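Local coordinates for bifunctional protein PutA (Bdellovibrio bacteriovorus, PDB 5UR2) that probably oxidises proline to glutamate in two steps, pairing a flavin-dependent proline dehydrogenase with an NAD-dependent L-glutamate gamma-semialdehyde dehydrogenase in a single chain, at residues B[252-257]-B[284-289]; B[309-314]-B[323-328]; B[333-338]-B[444-449]; B[469-472]-B[477-480]. One frame throughout, in Å; residues are numbered along the deposited sequence.

Contact 1 of 4, residues B[252-257]-B[284-289]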
# COMPACT_ATOMS: atom_id res chain seq x y z
N VAL B 252 -9.42 46.79 -20.91
CA VAL B 252 -10.13 46.94 -22.18
C VAL B 252 -11.12 48.09 -22.09
O VAL B 252 -11.14 48.99 -22.95
CB VAL B 252 -10.82 45.61 -22.56
CG1 VAL B 252 -11.81 45.80 -23.68
CG2 VAL B 252 -9.77 44.54 -22.91
N PHE B 253 -11.93 48.10 -21.03
CA PHE B 253 -13.00 49.09 -20.89
C PHE B 253 -12.46 50.50 -20.73
O PHE B 253 -12.90 51.43 -21.41
CB PHE B 253 -13.88 48.72 -19.70
CG PHE B 253 -14.96 49.71 -19.43
CD1 PHE B 253 -16.13 49.72 -20.20
CD2 PHE B 253 -14.83 50.63 -18.39
CE1 PHE B 253 -17.14 50.64 -19.94
CE2 PHE B 253 -15.84 51.54 -18.13
CZ PHE B 253 -16.99 51.55 -18.91
N THR B 254 -11.53 50.69 -19.79
CA THR B 254 -11.08 52.03 -19.48
C THR B 254 -10.28 52.63 -20.64
O THR B 254 -10.43 53.82 -20.94
CB THR B 254 -10.26 52.03 -18.19
OG1 THR B 254 -9.23 51.03 -18.25
CG2 THR B 254 -11.15 51.77 -16.98
N GLU B 255 -9.44 51.84 -21.30
CA GLU B 255 -8.70 52.37 -22.44
C GLU B 255 -9.65 52.72 -23.57
O GLU B 255 -9.47 53.73 -24.25
CB GLU B 255 -7.63 51.38 -22.90
CG GLU B 255 -6.45 51.17 -21.91
CD GLU B 255 -5.45 50.12 -22.43
OE1 GLU B 255 -5.49 49.82 -23.63
OE2 GLU B 255 -4.63 49.61 -21.65
N LEU B 256 -10.67 51.88 -23.79
CA LEU B 256 -11.60 52.10 -24.88
C LEU B 256 -12.38 53.41 -24.71
O LEU B 256 -12.43 54.23 -25.63
CB LEU B 256 -12.55 50.91 -25.00
CG LEU B 256 -13.44 50.86 -26.25
CD1 LEU B 256 -12.59 50.88 -27.53
CD2 LEU B 256 -14.33 49.62 -26.21
N ILE B 257 -13.00 53.62 -23.54
CA ILE B 257 -13.84 54.79 -23.34
C ILE B 257 -13.05 56.06 -23.07
O ILE B 257 -13.64 57.14 -22.96
CB ILE B 257 -14.88 54.64 -22.20
CG1 ILE B 257 -14.22 54.73 -20.82
CG2 ILE B 257 -15.67 53.31 -22.32
CD1 ILE B 257 -15.24 54.95 -19.68
N LYS B 284 -12.00 52.27 -6.26
CA LYS B 284 -11.24 53.50 -6.06
C LYS B 284 -10.46 53.85 -7.32
O LYS B 284 -10.36 55.02 -7.70
CB LYS B 284 -10.30 53.34 -4.86
CG LYS B 284 -11.08 53.26 -3.53
CD LYS B 284 -10.27 52.67 -2.39
CE LYS B 284 -9.42 53.74 -1.71
NZ LYS B 284 -7.99 53.74 -2.10
N SER B 285 -9.91 52.83 -7.99
CA SER B 285 -9.10 53.06 -9.17
C SER B 285 -9.96 53.56 -10.33
O SER B 285 -9.57 54.49 -11.05
CB SER B 285 -8.35 51.76 -9.50
OG SER B 285 -7.59 51.91 -10.68
N LEU B 286 -11.15 52.99 -10.51
CA LEU B 286 -12.07 53.48 -11.54
C LEU B 286 -12.55 54.90 -11.26
O LEU B 286 -12.84 55.65 -12.20
CB LEU B 286 -13.26 52.53 -11.68
CG LEU B 286 -13.00 51.21 -12.41
CD1 LEU B 286 -14.15 50.22 -12.16
CD2 LEU B 286 -12.87 51.47 -13.89
N THR B 287 -12.69 55.28 -9.98
CA THR B 287 -13.11 56.65 -9.67
C THR B 287 -12.03 57.66 -10.07
O THR B 287 -12.33 58.69 -10.69
CB THR B 287 -13.46 56.79 -8.18
OG1 THR B 287 -14.52 55.89 -7.85
CG2 THR B 287 -13.92 58.21 -7.86
N GLU B 288 -10.76 57.38 -9.73
CA GLU B 288 -9.68 58.26 -10.17
C GLU B 288 -9.67 58.37 -11.68
O GLU B 288 -9.53 59.47 -12.23
CB GLU B 288 -8.32 57.71 -9.70
CG GLU B 288 -8.17 57.65 -8.20
CD GLU B 288 -8.39 59.00 -7.54
OE1 GLU B 288 -7.48 59.86 -7.63
OE2 GLU B 288 -9.48 59.21 -6.94
N PHE B 289 -9.87 57.25 -12.37
CA PHE B 289 -9.89 57.27 -13.83
C PHE B 289 -11.06 58.10 -14.36
O PHE B 289 -10.88 58.89 -15.29
CB PHE B 289 -9.97 55.83 -14.35
CG PHE B 289 -10.31 55.75 -15.78
CD1 PHE B 289 -9.37 56.05 -16.74
CD2 PHE B 289 -11.59 55.40 -16.17
CE1 PHE B 289 -9.70 55.99 -18.07
CE2 PHE B 289 -11.92 55.34 -17.50
CZ PHE B 289 -10.97 55.64 -18.45

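Contact 2 of 4, residues B[309-314]-B[323-328]. With P5F (N-propargylglycine-modified flavin adenine dinucleotide), chain F.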
# COMPACT_ATOMS: atom_id res chain seq x y z
N TYR B 309 -17.63 28.39 -8.92
CA TYR B 309 -16.57 28.21 -9.91
C TYR B 309 -15.23 28.74 -9.40
O TYR B 309 -14.19 28.07 -9.53
CB TYR B 309 -16.94 28.89 -11.23
CG TYR B 309 -15.79 28.96 -12.21
CD1 TYR B 309 -15.50 27.89 -13.07
CD2 TYR B 309 -14.98 30.09 -12.28
CE1 TYR B 309 -14.43 27.97 -13.98
CE2 TYR B 309 -13.92 30.17 -13.18
CZ TYR B 309 -13.65 29.11 -14.03
OH TYR B 309 -12.59 29.20 -14.91
N GLU B 310 -15.22 29.94 -8.82
CA GLU B 310 -13.95 30.54 -8.41
C GLU B 310 -13.28 29.75 -7.28
O GLU B 310 -12.05 29.58 -7.28
CB GLU B 310 -14.14 32.00 -8.00
CG GLU B 310 -14.69 32.97 -9.07
CD GLU B 310 -13.79 33.15 -10.29
OE1 GLU B 310 -12.66 32.62 -10.32
OE2 GLU B 310 -14.22 33.85 -11.23
N THR B 311 -14.05 29.26 -6.30
CA THR B 311 -13.42 28.48 -5.24
C THR B 311 -12.89 27.15 -5.78
O THR B 311 -11.80 26.71 -5.40
CB THR B 311 -14.38 28.23 -4.07
OG1 THR B 311 -15.46 27.41 -4.52
CG2 THR B 311 -14.93 29.57 -3.53
N ILE B 312 -13.63 26.51 -6.69
CA ILE B 312 -13.18 25.24 -7.26
C ILE B 312 -11.93 25.46 -8.12
O ILE B 312 -10.92 24.76 -7.98
CB ILE B 312 -14.32 24.58 -8.07
CG1 ILE B 312 -15.45 24.15 -7.15
CG2 ILE B 312 -13.82 23.38 -8.86
CD1 ILE B 312 -16.74 23.79 -7.90
N GLU B 313 -11.98 26.45 -9.00
CA GLU B 313 -10.86 26.75 -9.88
C GLU B 313 -9.60 27.08 -9.09
O GLU B 313 -8.52 26.55 -9.37
CB GLU B 313 -11.23 27.92 -10.80
CG GLU B 313 -10.16 28.27 -11.82
CD GLU B 313 -9.99 27.21 -12.90
OE1 GLU B 313 -10.83 26.28 -12.99
OE2 GLU B 313 -9.01 27.32 -13.66
N ALA B 314 -9.72 27.95 -8.09
CA ALA B 314 -8.54 28.33 -7.31
C ALA B 314 -7.97 27.14 -6.54
O ALA B 314 -6.75 27.00 -6.41
CB ALA B 314 -8.88 29.48 -6.35
N VAL B 323 -12.39 35.21 -4.29
CA VAL B 323 -13.64 35.65 -3.68
C VAL B 323 -13.52 35.55 -2.17
O VAL B 323 -12.73 34.76 -1.63
CB VAL B 323 -14.86 34.84 -4.19
CG1 VAL B 323 -15.13 35.15 -5.66
CG2 VAL B 323 -14.61 33.33 -4.02
N TYR B 324 -14.28 36.39 -1.46
CA TYR B 324 -14.53 36.14 -0.05
C TYR B 324 -15.23 34.80 0.08
O TYR B 324 -15.97 34.39 -0.81
CB TYR B 324 -15.41 37.22 0.58
CG TYR B 324 -14.86 38.61 0.50
CD1 TYR B 324 -13.79 39.00 1.30
CD2 TYR B 324 -15.41 39.53 -0.38
CE1 TYR B 324 -13.28 40.30 1.23
CE2 TYR B 324 -14.90 40.82 -0.47
CZ TYR B 324 -13.85 41.20 0.33
OH TYR B 324 -13.37 42.48 0.24
N THR B 325 -15.00 34.12 1.20
CA THR B 325 -15.69 32.86 1.43
C THR B 325 -16.63 32.92 2.63
O THR B 325 -17.24 31.91 2.98
CB THR B 325 -14.69 31.71 1.55
OG1 THR B 325 -13.70 32.02 2.52
CG2 THR B 325 -14.00 31.48 0.19
N ASN B 326 -16.80 34.09 3.24
CA ASN B 326 -17.86 34.36 4.20
C ASN B 326 -18.84 35.31 3.52
O ASN B 326 -18.46 36.40 3.08
CB ASN B 326 -17.25 34.96 5.47
CG ASN B 326 -18.29 35.55 6.44
OD1 ASN B 326 -19.50 35.38 6.27
ND2 ASN B 326 -17.80 36.21 7.47
N LYS B 327 -20.11 34.89 3.41
CA LYS B 327 -21.03 35.66 2.58
C LYS B 327 -21.25 37.07 3.15
O LYS B 327 -21.50 38.01 2.38
CB LYS B 327 -22.36 34.92 2.43
CG LYS B 327 -23.23 35.47 1.29
CD LYS B 327 -24.38 36.35 1.83
CE LYS B 327 -25.21 36.96 0.70
NZ LYS B 327 -26.29 37.85 1.23
N ALA B 328 -21.18 37.23 4.47
CA ALA B 328 -21.28 38.56 5.07
C ALA B 328 -20.13 39.47 4.64
O ALA B 328 -20.31 40.69 4.59
CB ALA B 328 -21.36 38.44 6.60
PA P5F F . -27.63 37.96 -2.04
O1A P5F F . -27.75 39.11 -0.99
O2A P5F F . -28.22 36.68 -1.71
O5B P5F F . -26.23 37.54 -2.37
C5B P5F F . -25.86 36.31 -2.98
C4B P5F F . -24.40 36.43 -3.45
O4B P5F F . -23.46 36.39 -2.40
C3B P5F F . -23.91 35.38 -4.41
O3B P5F F . -24.35 35.59 -5.70
C2B P5F F . -22.44 35.49 -4.29
O2B P5F F . -22.00 36.55 -5.07
C1B P5F F . -22.26 35.83 -2.86
N9A P5F F . -21.95 34.71 -2.02
C8A P5F F . -22.69 33.55 -1.83
N7A P5F F . -22.05 32.77 -0.95
C5A P5F F . -20.88 33.40 -0.51
C6A P5F F . -19.85 33.06 0.36
N6A P5F F . -19.86 31.82 1.07
N1A P5F F . -18.82 33.91 0.55
C2A P5F F . -18.76 35.09 -0.09
N3A P5F F . -19.74 35.44 -0.97
C4A P5F F . -20.80 34.64 -1.20
N1 P5F F . -22.79 38.82 -11.65
C2 P5F F . -21.46 38.89 -12.22
O2 P5F F . -20.44 38.24 -11.56
N3 P5F F . -21.21 39.63 -13.42
C4 P5F F . -22.24 40.31 -14.11
O4 P5F F . -21.93 41.01 -15.28
C4X P5F F . -23.64 40.23 -13.52
N5 P5F F . -24.80 40.78 -14.22
C5X P5F F . -26.00 41.03 -13.39
C6 P5F F . -27.00 42.06 -13.82
C7 P5F F . -28.10 42.37 -12.98
C7M P5F F . -29.10 43.41 -13.42
C8 P5F F . -28.26 41.71 -11.72
C8M P5F F . -29.41 42.02 -10.80
C9 P5F F . -27.31 40.74 -11.30
C9A P5F F . -26.15 40.41 -12.18
N10 P5F F . -25.17 39.42 -11.74
C10 P5F F . -23.87 39.50 -12.34
C1' P5F F . -25.40 38.51 -10.59
C2' P5F F . -25.10 39.16 -9.25
O2' P5F F . -23.75 39.37 -9.15
C3' P5F F . -25.58 38.37 -8.02
O3' P5F F . -24.91 37.17 -8.00
C4' P5F F . -27.07 38.08 -7.99
O4' P5F F . -27.71 39.10 -8.67
C5' P5F F . -27.65 37.82 -6.58
O5' P5F F . -27.13 38.67 -5.58
P P5F F . -27.99 39.36 -4.39
O1P P5F F . -27.47 40.73 -3.81
O2P P5F F . -29.42 39.33 -5.03
O3P P5F F . -28.28 38.10 -3.38
C21 P5F F . -24.72 39.06 -16.19
C22 P5F F . -24.77 40.03 -15.25
C23 P5F F . -23.47 38.87 -17.07

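Contact 3 of 4, residues B[333-338]-B[444-449]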
# COMPACT_ATOMS: atom_id res chain seq x y z
N ASN B 333 -18.62 44.33 1.99
CA ASN B 333 -17.83 44.98 0.96
C ASN B 333 -18.72 45.68 -0.06
O ASN B 333 -18.36 46.75 -0.57
CB ASN B 333 -16.93 43.94 0.27
CG ASN B 333 -15.92 44.58 -0.63
OD1 ASN B 333 -15.01 45.28 -0.16
ND2 ASN B 333 -16.05 44.36 -1.93
N TYR B 334 -19.88 45.10 -0.38
CA TYR B 334 -20.83 45.77 -1.27
C TYR B 334 -21.21 47.13 -0.71
O TYR B 334 -21.15 48.15 -1.41
CB TYR B 334 -22.08 44.90 -1.47
CG TYR B 334 -23.00 45.38 -2.58
CD1 TYR B 334 -23.79 46.52 -2.43
CD2 TYR B 334 -23.09 44.67 -3.77
CE1 TYR B 334 -24.64 46.96 -3.45
CE2 TYR B 334 -23.92 45.09 -4.79
CZ TYR B 334 -24.70 46.23 -4.63
OH TYR B 334 -25.51 46.62 -5.67
N GLU B 335 -21.58 47.17 0.57
CA GLU B 335 -22.01 48.43 1.16
C GLU B 335 -20.85 49.43 1.20
O GLU B 335 -21.05 50.62 0.93
CB GLU B 335 -22.63 48.18 2.54
CG GLU B 335 -23.96 47.42 2.43
CD GLU B 335 -24.71 47.21 3.74
OE1 GLU B 335 -24.44 47.89 4.75
OE2 GLU B 335 -25.61 46.34 3.76
N LEU B 336 -19.64 48.96 1.50
CA LEU B 336 -18.48 49.84 1.49
C LEU B 336 -18.25 50.43 0.10
O LEU B 336 -18.02 51.63 -0.05
CB LEU B 336 -17.25 49.06 1.98
CG LEU B 336 -15.89 49.78 1.94
CD1 LEU B 336 -15.82 50.81 3.10
CD2 LEU B 336 -14.72 48.81 2.00
N CYS B 337 -18.29 49.57 -0.94
CA CYS B 337 -18.15 50.06 -2.31
C CYS B 337 -19.27 51.03 -2.68
O CYS B 337 -19.02 52.07 -3.31
CB CYS B 337 -18.14 48.88 -3.28
SG CYS B 337 -16.62 47.89 -3.19
N ALA B 338 -20.51 50.70 -2.30
CA ALA B 338 -21.64 51.55 -2.63
C ALA B 338 -21.48 52.95 -2.02
O ALA B 338 -21.69 53.96 -2.69
CB ALA B 338 -22.95 50.89 -2.19
N LEU B 444 -32.06 41.85 8.26
CA LEU B 444 -31.70 43.25 8.07
C LEU B 444 -30.44 43.67 8.83
O LEU B 444 -30.11 44.86 8.81
CB LEU B 444 -32.86 44.15 8.49
CG LEU B 444 -34.14 44.02 7.68
CD1 LEU B 444 -35.14 45.02 8.20
CD2 LEU B 444 -33.88 44.26 6.20
N LYS B 445 -29.77 42.75 9.51
CA LYS B 445 -28.65 43.11 10.37
C LYS B 445 -27.45 43.57 9.55
O LYS B 445 -27.29 43.24 8.37
CB LYS B 445 -28.24 41.94 11.26
CG LYS B 445 -27.26 40.98 10.58
CD LYS B 445 -26.77 39.89 11.53
CE LYS B 445 -25.59 39.13 10.95
NZ LYS B 445 -25.95 38.35 9.73
N ASP B 446 -26.59 44.34 10.20
CA ASP B 446 -25.41 44.88 9.56
C ASP B 446 -24.44 43.75 9.24
O ASP B 446 -23.95 43.09 10.16
CB ASP B 446 -24.78 45.94 10.49
CG ASP B 446 -23.53 46.59 9.90
OD1 ASP B 446 -23.16 46.29 8.75
OD2 ASP B 446 -22.94 47.44 10.60
N PRO B 447 -24.12 43.50 7.96
CA PRO B 447 -23.17 42.42 7.64
C PRO B 447 -21.79 42.64 8.24
O PRO B 447 -21.06 41.66 8.45
CB PRO B 447 -23.11 42.45 6.10
CG PRO B 447 -23.52 43.87 5.75
CD PRO B 447 -24.55 44.24 6.76
N ALA B 448 -21.44 43.90 8.52
CA ALA B 448 -20.16 44.22 9.15
C ALA B 448 -20.14 43.87 10.63
O ALA B 448 -19.05 43.76 11.20
CB ALA B 448 -19.83 45.70 8.97
N GLN B 449 -21.29 43.65 11.27
CA GLN B 449 -21.32 43.40 12.70
C GLN B 449 -20.71 42.03 13.01
O GLN B 449 -21.15 41.01 12.48
CB GLN B 449 -22.75 43.48 13.24
CG GLN B 449 -22.89 42.92 14.66
CD GLN B 449 -24.29 43.10 15.25
OE1 GLN B 449 -25.27 42.56 14.75
NE2 GLN B 449 -24.37 43.84 16.34

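Contact 4 of 4, residues B[469-472]-B[477-480]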
# COMPACT_ATOMS: atom_id res chain seq x y z
N PRO B 469 1.79 24.89 -7.96
CA PRO B 469 0.97 25.78 -8.80
C PRO B 469 1.70 26.19 -10.06
O PRO B 469 2.91 26.43 -10.05
CB PRO B 469 0.73 27.01 -7.89
CG PRO B 469 1.02 26.55 -6.51
CD PRO B 469 2.06 25.46 -6.64
N LEU B 470 0.96 26.27 -11.16
CA LEU B 470 1.54 26.78 -12.39
C LEU B 470 1.50 28.30 -12.38
O LEU B 470 0.76 28.93 -11.62
CB LEU B 470 0.78 26.27 -13.62
CG LEU B 470 0.79 24.74 -13.75
CD1 LEU B 470 0.22 24.29 -15.09
CD2 LEU B 470 2.20 24.20 -13.54
N LEU B 471 2.28 28.90 -13.26
CA LEU B 471 2.32 30.34 -13.35
C LEU B 471 1.00 30.89 -13.91
O LEU B 471 0.33 30.26 -14.74
CB LEU B 471 3.48 30.79 -14.24
CG LEU B 471 4.91 30.63 -13.73
CD1 LEU B 471 5.90 30.90 -14.86
CD2 LEU B 471 5.15 31.60 -12.57
N ASP B 472 0.66 32.09 -13.45
CA ASP B 472 -0.47 32.87 -13.98
C ASP B 472 0.10 33.93 -14.91
O ASP B 472 0.60 34.96 -14.45
CB ASP B 472 -1.26 33.50 -12.83
CG ASP B 472 -2.49 34.30 -13.31
OD1 ASP B 472 -2.80 34.29 -14.52
OD2 ASP B 472 -3.16 34.91 -12.46
N ALA B 477 4.26 40.95 -14.11
CA ALA B 477 5.62 40.69 -13.64
C ALA B 477 6.13 39.33 -14.10
O ALA B 477 7.34 39.16 -14.31
CB ALA B 477 5.68 40.79 -12.12
N ASP B 478 5.24 38.35 -14.24
CA ASP B 478 5.68 37.03 -14.67
C ASP B 478 5.93 36.98 -16.17
O ASP B 478 6.86 36.30 -16.63
CB ASP B 478 4.67 35.99 -14.20
CG ASP B 478 4.75 35.76 -12.69
OD1 ASP B 478 5.85 35.97 -12.13
OD2 ASP B 478 3.73 35.41 -12.07
N ARG B 479 5.14 37.71 -16.96
CA ARG B 479 5.46 37.85 -18.38
C ARG B 479 6.84 38.49 -18.56
O ARG B 479 7.63 38.07 -19.42
CB ARG B 479 4.38 38.66 -19.11
CG ARG B 479 2.99 38.02 -19.08
CD ARG B 479 2.00 38.68 -20.07
NE ARG B 479 1.81 40.09 -19.79
CZ ARG B 479 0.94 40.59 -18.91
NH1 ARG B 479 0.15 39.80 -18.19
NH2 ARG B 479 0.86 41.91 -18.74
N GLU B 480 7.15 39.50 -17.75
CA GLU B 480 8.43 40.20 -17.88
C GLU B 480 9.60 39.28 -17.55
O GLU B 480 10.62 39.31 -18.25
CB GLU B 480 8.45 41.43 -16.99
CG GLU B 480 7.56 42.56 -17.49
CD GLU B 480 7.36 43.66 -16.45
OE1 GLU B 480 7.58 43.40 -15.24
OE2 GLU B 480 7.00 44.78 -16.86

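Contact 1 of 4, residues B[252-257]-B[284-289]
The ring of Phe-289 receives Thr-254 over one face and Ile-257 at its edge. Thr-254 CB lies 3.8 Å from the ring centroid and 18° off the ring normal, the geometry of a CH-pi contact, displaced somewhat toward the rim. In the ring plane, Ile-257 CD1 approaches Phe-289 CE2 at 4.0 Å. The backbone also takes part, since Thr-254 O is just 3.1 Å from Phe-289 CZ. Phe-289 reaches across to the other helix because its CG stands anti to the backbone N (chi1 167°), which sends the ring in that direction. The second flat group, Phe-253, carries Ile-257 CG2 from its own helix on one face and meets Phe-297 edge-to-face.

Beside the ring, Thr-254 CG2 touches Leu-286 CD2 at 3.5 Å, the two side chains crossing nearly at right angles. The threonine hydroxyl does not share in this: OG1 of Thr-254 is hydrogen-bonded to Leu-250 O of its own helix. No hydrogen bond crosses between the segments, although Ile-257 O is reached by Arg-293 NE from farther along the second helix. The short helical axes run 6° from parallel and 11.8 Å apart at closest approach, wide enough for a phenylalanine to fill the gap. Helices 246-257 and 279-293 follow strands 235-238 and 268-273, so this is the packing of consecutive outer helices in a TIM barrel.

Contact 2 of 4, residues B[309-314]-B[323-328]
Val-323 forms the tight part of this contact, splitting its two methyl groups between Glu-310 and Thr-311. Val-323 CG2 packs against Thr-311 CG2 at 3.8 Å, while Val-323 CG1 sits 4.0 Å from Glu-310 CB, both side chains being crossed at about a right angle. Glu-310 offers only its aliphatic part: the chain bends at chi2 (-63°) and carries the carboxylate away, where OE2 accepts from Tyr-243 N. Val-323 and Glu-310 are buried. The looser rim lies between the partly exposed threonines, whose nearest atoms, Thr-311 CG2 and Thr-325 CG2, are 4.3 Å apart; Thr-311 OG1 turns back to Asp-308 O.

Helix 307-317 and the loop after it belong to the connection from strand 298-302 to helix 327-343 of the proline dehydrogenase barrel, and residues 324-327 line the pocket of the modified flavin cofactor. Asn-326 is the N-cap of helix 327-343, its OD1 accepting from Ala-328 N at 3.1 Å with the donor above the carbonyl plane. Next to it, Lys-327 lays CB and CG over a face of the adenine, CG being 3.6 Å from P5F C5A. The bend at chi2 (-103°) then steers Lys-327 NZ to P5F O1A, a hydrogen bond of 2.9 Å to the phosphate, and Asp-331 gives the ammonium a second partner. At the adenine rim, P5F N6A makes a weak hydrogen bond of 3.2 Å to Thr-325 O.

Contact 3 of 4, residues B[333-338]-B[444-449]
Glu-335 and Pro-447 bury most of the surface in this small contact, with Asp-446 adding a little at the side. The two principal side chains approach from opposite directions. Glu-335 OE2 meets the proline ring at CG and CD of Pro-447, each 3.8 Å away, a van der Waals contact between a carboxylate oxygen and ring methylenes. Glu-335 can span the gap because its chain is extended beyond CG (chi2 -176°), carrying the carboxylate out from helix 327-343; the nearest alpha carbons, those of Glu-335 and Pro-447, remain 8.9 Å apart.

Helix 327-343 is the barrel helix between strands 298-302 and 349-353, and here it meets the loop that follows helix 440-444. That loop turns tightly at Asp-446: a type I beta turn runs from Asp-446 to Gln-449, closed by Gln-449 N to Asp-446 O at 2.9 Å. An Asx turn is superimposed on it, with Ala-448 N giving a 3.0 Å hydrogen bond to Asp-446 OD1. The N-H...O angle is 153°, and the donor stands well above the carboxylate plane.

Fixed in this way, Asp-446 OD1 comes to 4.5 Å from Glu-335 OE1, two like charges that would be expected to repel. Arg-358 of helix 357-369 probably offsets this: its NH2 forms a salt bridge with Glu-335 OE1 and a long, weak ion pair with Asp-446 OD1, while its NH1 binds Leu-444 O. Tyr-366 OH supplies a further hydrogen bond to Glu-335 OE1.

Contact 4 of 4, residues B[469-472]-B[477-480]
Leu-471 and Asp-472 meet Asp-478 where the chain bends from a loop into the first turn of helix 476-491, in the connection between the last barrel strand, 400-406, and the small mixed sheet that includes strand 495-501. The nonpolar component is slight. Leu-471 CD2 lies 4.1 Å from Asp-478 OD2 and 4.2 Å from Asp-478 CG, so a methyl group rests obliquely against a carboxylate at van der Waals distance. Both Leu-471 and Asp-478 also touch Phe-573 of helix 572-583, and the leucine reaches Ile-576 too, so helix 572-583 packs against both sides of the contact.

Electrostatically, nothing bonds the two segments directly. Asp-478 OD2 stands 4.0 Å from Asp-472 O, an approach of two acceptors, and the carboxylate oxygens Asp-472 OD2 and Asp-478 OD2 are 6.9 Å apart, so any repulsion between them is probably mild.

Hydrogen bonds reach outside the pair, some of them into the intervening bend. Leu-471 N donates to Asp-591 OD2, while Arg-479 NH1 reaches back to Phe-473 O, tying the helix to the bend before it. With its CG anti to the backbone N (chi1 -178°), Asp-472 directs OD1 to the backbone N of Ala-474, two residues on, in an Asx turn.

Contacts 1, 2 and 3 all draw on the proline dehydrogenase barrel, whereas contact 4 is a surface contact in the connection beyond it. Contact 1 joins two outer helices through an aromatic ring and is partly buried; contact 2 is similarly mixed, aliphatic toward the helix and polar toward the cofactor. Contact 3 is buried yet sets a carboxylate against a proline ring, with an arginine outside the pair bridging to that carboxylate. Contacts 2 and 3 share helix 327-343 and touch: Tyr-324 OH lies 3.3 Å from Asn-333 OD1, a probable hydrogen bond, and Ala-328 O packs on Pro-447 CB. Contact 4 touches none of the others, although its nearest atoms come within about 8 Å of contact 2.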